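PDB 1BVO: transcription factor GAMBIF1 from Anopheles gambiae, which probably activates transcription as a Rel-family factor linked to immunity and development, its specificity domain here bound to DNA. Local coordinates for residues C[55-60]-C[120-125]; C[112-117]-C[130-135]. One frame throughout, in Å; residues are numbered along the deposited sequence.

Interaction 1: C[55-60]-C[120-125]; sequences VVSCVT and IRVDPF
Ser-57 and Val-122, with CA atoms 7.9 Å apart, form one nearest backbone pair, and Val-59 and Pro-124, at 8.1 Å, form the other. The pairing therefore advances in the same sense along both chains. Residues 55-59 are strand, whereas 122-125 have no regular structure and follow a helix that ends in a Schellman motif, with Arg-121 at its positive-phi position. No hydrogen bond joins the two segments; side chains alone bridge the gap.

Alternate strand residues face the loop. Val-122 reaches in with its CG1 methyl, set anti to the backbone N (chi1 167°), which lies 3.4 Å from OG and 3.9 Å from CB of Ser-57. That hydroxyl therefore sits against hydrocarbon on this side, and the ring CG of Pro-124 lies 4.1 Å from the same Ser-57 OG. Further along the strand, the CG1 branch of Val-59 meets Pro-124 CG at 3.9 Å, the valine crossing the proline ring at a slant.

Cys-146 on strand 142-152 touches both Val-59 and Pro-124, while Val-83 on strand 83-87 touches Val-122, so neighbouring strands widen the apolar surface under the loop. This is a loop laid over one face of an antiparallel sheet, within the immunoglobulin-like beta sandwich of the N-terminal (specificity) domain of the Rel homology region.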
loop_
_atom_site.group_PDB
_atom_site.type_symbol
_atom_site.label_atom_id
_atom_site.label_comp_id
_atom_site.label_asym_id
_atom_site.label_seq_id
_atom_site.Cartn_x
_atom_site.Cartn_y
_atom_site.Cartn_z
ATOM N N VAL C 55 12.102 18.506 23.830
ATOM C CA VAL C 55 12.027 17.777 22.580
ATOM C C VAL C 55 11.276 16.500 22.866
ATOM O O VAL C 55 11.639 15.725 23.764
ATOM C CB VAL C 55 13.414 17.383 22.066
ATOM C CG1 VAL C 55 13.290 16.511 20.817
ATOM C CG2 VAL C 55 14.227 18.622 21.769
ATOM N N VAL C 56 10.219 16.275 22.114
ATOM C CA VAL C 56 9.425 15.090 22.282
ATOM C C VAL C 56 9.539 14.302 20.988
ATOM O O VAL C 56 9.535 14.880 19.897
ATOM C CB VAL C 56 7.952 15.431 22.548
ATOM C CG1 VAL C 56 7.175 14.165 22.878
ATOM C CG2 VAL C 56 7.844 16.442 23.666
ATOM N N SER C 57 9.760 13.000 21.123
ATOM C CA SER C 57 9.842 12.119 19.967
ATOM C C SER C 57 9.439 10.728 20.423
ATOM O O SER C 57 9.345 10.462 21.624
ATOM C CB SER C 57 11.242 12.105 19.343
ATOM O OG SER C 57 12.200 11.473 20.169
ATOM N N CYS C 58 9.128 9.876 19.461
ATOM C CA CYS C 58 8.720 8.513 19.727
ATOM C C CYS C 58 9.907 7.585 19.887
ATOM O O CYS C 58 10.811 7.559 19.039
ATOM C CB CYS C 58 7.890 7.983 18.571
ATOM S SG CYS C 58 6.243 8.650 18.440
ATOM N N VAL C 59 9.901 6.806 20.953
ATOM C CA VAL C 59 10.949 5.840 21.169
ATOM C C VAL C 59 10.170 4.532 21.290
ATOM O O VAL C 59 8.935 4.540 21.352
ATOM C CB VAL C 59 11.747 6.146 22.429
ATOM C CG1 VAL C 59 12.296 7.553 22.365
ATOM C CG2 VAL C 59 10.893 5.942 23.657
ATOM N N THR C 60 10.876 3.415 21.276
ATOM C CA THR C 60 10.239 2.100 21.376
ATOM C C THR C 60 9.688 1.814 22.795
ATOM O O THR C 60 10.212 2.355 23.774
ATOM C CB THR C 60 11.268 1.019 21.005
ATOM O OG1 THR C 60 12.433 1.178 21.827
ATOM C CG2 THR C 60 11.690 1.163 19.539
ATOM N N ILE C 120 18.450 14.357 11.659
ATOM C CA ILE C 120 17.942 15.296 12.649
ATOM C C ILE C 120 18.806 15.239 13.932
ATOM O O ILE C 120 18.867 16.211 14.690
ATOM C CB ILE C 120 16.496 14.853 13.005
ATOM C CG1 ILE C 120 15.462 15.936 12.754
ATOM C CG2 ILE C 120 16.396 14.454 14.424
ATOM C CD1 ILE C 120 14.090 15.478 13.228
ATOM N N ARG C 121 19.396 14.062 14.182
ATOM C CA ARG C 121 20.242 13.726 15.345
ATOM C C ARG C 121 19.455 13.479 16.629
ATOM O O ARG C 121 19.970 13.677 17.723
ATOM C CB ARG C 121 21.333 14.776 15.599
ATOM C CG ARG C 121 22.551 14.758 14.648
ATOM C CD ARG C 121 23.594 13.654 14.940
ATOM N NE ARG C 121 24.459 13.904 16.107
ATOM C CZ ARG C 121 25.566 13.203 16.379
ATOM N NH1 ARG C 121 25.941 12.219 15.572
ATOM N NH2 ARG C 121 26.292 13.461 17.466
ATOM N N VAL C 122 18.232 12.979 16.498
ATOM C CA VAL C 122 17.413 12.689 17.670
ATOM C C VAL C 122 17.587 11.239 18.101
ATOM O O VAL C 122 17.085 10.318 17.452
ATOM C CB VAL C 122 15.913 12.973 17.434
ATOM C CG1 VAL C 122 15.065 12.374 18.538
ATOM C CG2 VAL C 122 15.682 14.464 17.398
ATOM N N ASP C 123 18.347 11.045 19.165
ATOM C CA ASP C 123 18.562 9.720 19.683
ATOM C C ASP C 123 18.695 9.910 21.169
ATOM O O ASP C 123 19.788 10.125 21.692
ATOM C CB ASP C 123 19.834 9.112 19.101
ATOM C CG ASP C 123 20.104 7.714 19.630
ATOM O OD1 ASP C 123 19.407 7.243 20.555
ATOM O OD2 ASP C 123 21.045 7.078 19.119
ATOM N N PRO C 124 17.567 9.858 21.873
ATOM C CA PRO C 124 17.520 10.036 23.318
ATOM C C PRO C 124 18.497 9.195 24.122
ATOM O O PRO C 124 19.311 9.727 24.876
ATOM C CB PRO C 124 16.072 9.684 23.657
ATOM C CG PRO C 124 15.323 10.088 22.422
ATOM C CD PRO C 124 16.225 9.550 21.344
ATOM N N PHE C 125 18.417 7.882 23.966
ATOM C CA PHE C 125 19.262 6.994 24.747
ATOM C C PHE C 125 20.607 6.505 24.185
ATOM O O PHE C 125 21.232 5.626 24.782
ATOM C CB PHE C 125 18.408 5.823 25.242
ATOM C CG PHE C 125 17.250 6.244 26.088
ATOM C CD1 PHE C 125 16.023 6.570 25.516
ATOM C CD2 PHE C 125 17.385 6.337 27.471
ATOM C CE1 PHE C 125 14.945 6.980 26.317
ATOM C CE2 PHE C 125 16.324 6.747 28.274
ATOM C CZ PHE C 125 15.099 7.071 27.695
#

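Interaction 2: C[112-117]-C[130-135]; sequences EALRLR and GHAKEP
Leu-114 meets His-131 and Ala-132 with its branched end, and this one leucine carries the whole contact from the helix. The backbones come nearest where Leu-114 CA lies 6.2 Å from Ala-132 CA. All three residues are buried.

The CH-pi contact comes first. Leu-114 CD1 sits over one face of the imidazole, 3.8 Å from the ring centroid and 24° off the ring normal, and so is displaced from the middle toward the rim. The shift is to the NE2 side, with CD1 3.5 Å from His-131 NE2. The second methyl, CD2, is also 3.5 Å from His-131 NE2, so both branches of the leucine gather around that corner of the ring. The histidine CG lies between its own backbone N and carbonyl carbon (chi1 65°), which swings the imidazole back toward the helix.

Apolar packing adds the Ala-132 methyl. Its CB is 4.0 Å from Leu-114 CD1 and 4.1 Å from Leu-114 CB, and Ile-138 also touches the leucine.

Polar bonds do not cross between the segments; they tie each one to backbone carbonyls of residues 68-71 instead. His-131 NE2 is hydrogen-bonded to Pro-68 O. From the helix, the guanidinium of Arg-117 bonds through NH1 to His-69 O and through NH2 to His-71 O. Within 130-135, Lys-133 N bonds to Gly-130 O at 3.1 Å, closing a single turn.

Because a carbonyl oxygen can only accept, the bond to Pro-68 O implies that NE2 of His-131 probably carries a proton; whether ND1 does as well is not settled by it. The leucine lays a methyl over one ring face, and together with the hydrogen bond at NE2 this limits how the imidazole can turn.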
loop_
_atom_site.group_PDB
_atom_site.type_symbol
_atom_site.label_atom_id
_atom_site.label_comp_id
_atom_site.label_asym_id
_atom_site.label_seq_id
_atom_site.Cartn_x
_atom_site.Cartn_y
_atom_site.Cartn_z
ATOM N N GLU C 112 13.772 4.592 5.718
ATOM C CA GLU C 112 13.964 5.992 5.304
ATOM C C GLU C 112 13.622 6.925 6.474
ATOM O O GLU C 112 14.297 7.935 6.701
ATOM C CB GLU C 112 13.081 6.298 4.069
ATOM C CG GLU C 112 12.812 7.775 3.748
ATOM C CD GLU C 112 11.319 8.057 3.483
ATOM O OE1 GLU C 112 10.831 7.783 2.352
ATOM O OE2 GLU C 112 10.637 8.561 4.410
ATOM N N ALA C 113 12.612 6.539 7.249
ATOM C CA ALA C 113 12.170 7.311 8.403
ATOM C C ALA C 113 13.282 7.368 9.439
ATOM O O ALA C 113 13.743 8.455 9.810
ATOM C CB ALA C 113 10.922 6.695 9.000
ATOM N N LEU C 114 13.710 6.199 9.906
ATOM C CA LEU C 114 14.784 6.117 10.886
ATOM C C LEU C 114 16.034 6.757 10.314
ATOM O O LEU C 114 16.870 7.279 11.048
ATOM C CB LEU C 114 15.067 4.668 11.246
ATOM C CG LEU C 114 13.989 4.064 12.141
ATOM C CD1 LEU C 114 14.296 2.603 12.391
ATOM C CD2 LEU C 114 13.928 4.842 13.446
ATOM N N ARG C 115 16.136 6.725 8.990
ATOM C CA ARG C 115 17.258 7.325 8.285
ATOM C C ARG C 115 17.202 8.802 8.683
ATOM O O ARG C 115 18.148 9.325 9.266
ATOM C CB ARG C 115 17.070 7.163 6.766
ATOM C CG ARG C 115 18.290 7.499 5.897
ATOM C CD ARG C 115 17.877 8.035 4.528
ATOM N NE ARG C 115 18.024 9.492 4.427
ATOM C CZ ARG C 115 17.047 10.343 4.101
ATOM N NH1 ARG C 115 15.818 9.892 3.840
ATOM N NH2 ARG C 115 17.302 11.659 4.062
ATOM N N LEU C 116 16.038 9.419 8.483
ATOM C CA LEU C 116 15.824 10.829 8.814
ATOM C C LEU C 116 15.974 11.184 10.296
ATOM O O LEU C 116 16.556 12.220 10.619
ATOM C CB LEU C 116 14.466 11.314 8.276
ATOM C CG LEU C 116 14.360 11.504 6.758
ATOM C CD1 LEU C 116 12.904 11.607 6.319
ATOM C CD2 LEU C 116 15.136 12.745 6.338
ATOM N N ARG C 117 15.461 10.347 11.198
ATOM C CA ARG C 117 15.585 10.627 12.632
ATOM C C ARG C 117 17.082 10.806 12.934
ATOM O O ARG C 117 17.454 11.692 13.695
ATOM C CB ARG C 117 14.968 9.488 13.466
ATOM C CG ARG C 117 14.811 9.776 14.986
ATOM C CD ARG C 117 13.724 10.814 15.301
ATOM N NE ARG C 117 12.471 10.554 14.574
ATOM C CZ ARG C 117 11.585 9.610 14.886
ATOM N NH1 ARG C 117 11.799 8.820 15.937
ATOM N NH2 ARG C 117 10.518 9.426 14.098
ATOM N N GLY C 130 20.875 0.925 14.623
ATOM C CA GLY C 130 21.093 -0.462 14.260
ATOM C C GLY C 130 19.790 -1.089 13.817
ATOM O O GLY C 130 19.717 -1.762 12.782
ATOM N N HIS C 131 18.733 -0.758 14.549
ATOM C CA HIS C 131 17.411 -1.279 14.281
ATOM C C HIS C 131 16.828 -0.933 12.897
ATOM O O HIS C 131 15.842 -1.530 12.482
ATOM C CB HIS C 131 16.479 -0.880 15.427
ATOM C CG HIS C 131 16.249 0.594 15.559
ATOM N ND1 HIS C 131 17.257 1.529 15.387
ATOM C CD2 HIS C 131 15.113 1.294 15.761
ATOM C CE1 HIS C 131 16.737 2.740 15.467
ATOM N NE2 HIS C 131 15.440 2.629 15.692
ATOM N N ALA C 132 17.462 -0.011 12.170
ATOM C CA ALA C 132 16.980 0.358 10.834
ATOM C C ALA C 132 17.179 -0.778 9.821
ATOM O O ALA C 132 16.402 -0.905 8.890
ATOM C CB ALA C 132 17.657 1.644 10.353
ATOM N N LYS C 133 18.191 -1.622 10.048
ATOM C CA LYS C 133 18.509 -2.772 9.189
ATOM C C LYS C 133 17.474 -3.903 9.388
ATOM O O LYS C 133 17.075 -4.573 8.432
ATOM C CB LYS C 133 19.916 -3.318 9.522
ATOM C CG LYS C 133 21.098 -2.324 9.398
ATOM C CD LYS C 133 22.435 -2.985 9.795
ATOM C CE LYS C 133 23.116 -2.287 10.976
ATOM N NZ LYS C 133 23.954 -1.123 10.564
ATOM N N GLU C 134 17.078 -4.113 10.641
ATOM C CA GLU C 134 16.106 -5.128 11.061
ATOM C C GLU C 134 14.801 -4.353 11.298
ATOM O O GLU C 134 14.449 -4.067 12.436
ATOM C CB GLU C 134 16.600 -5.715 12.391
ATOM C CG GLU C 134 16.620 -7.228 12.503
ATOM C CD GLU C 134 17.345 -7.695 13.767
ATOM O OE1 GLU C 134 16.706 -7.745 14.849
ATOM O OE2 GLU C 134 18.561 -8.004 13.675
ATOM N N PRO C 135 14.016 -4.084 10.240
ATOM C CA PRO C 135 12.767 -3.321 10.395
ATOM C C PRO C 135 11.525 -4.003 10.990
ATOM O O PRO C 135 10.640 -3.325 11.514
ATOM C CB PRO C 135 12.483 -2.813 8.972
ATOM C CG PRO C 135 13.705 -3.271 8.147
ATOM C CD PRO C 135 14.173 -4.501 8.843
#

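Helix 107-120 and the loop after it supply three of the four segments, and along the chain the two contacts interleave. Their centres are 13 Å apart, and they meet directly where Val-122 N of interaction 1 lies 3.2 Å from Arg-117 O of interaction 2, a probable hydrogen bond at the helix end. His-69 joins them a second time, by a backbone bond with Cys-58 and through its O, which takes Arg-117 NH1. Interaction 1 is the more central, its centre about 7 Å from the centre of the chain, against about 17 Å for the centre of interaction 2. Neither touches the DNA, whose nearest atoms are about 14 Å and 9 Å away, respectively.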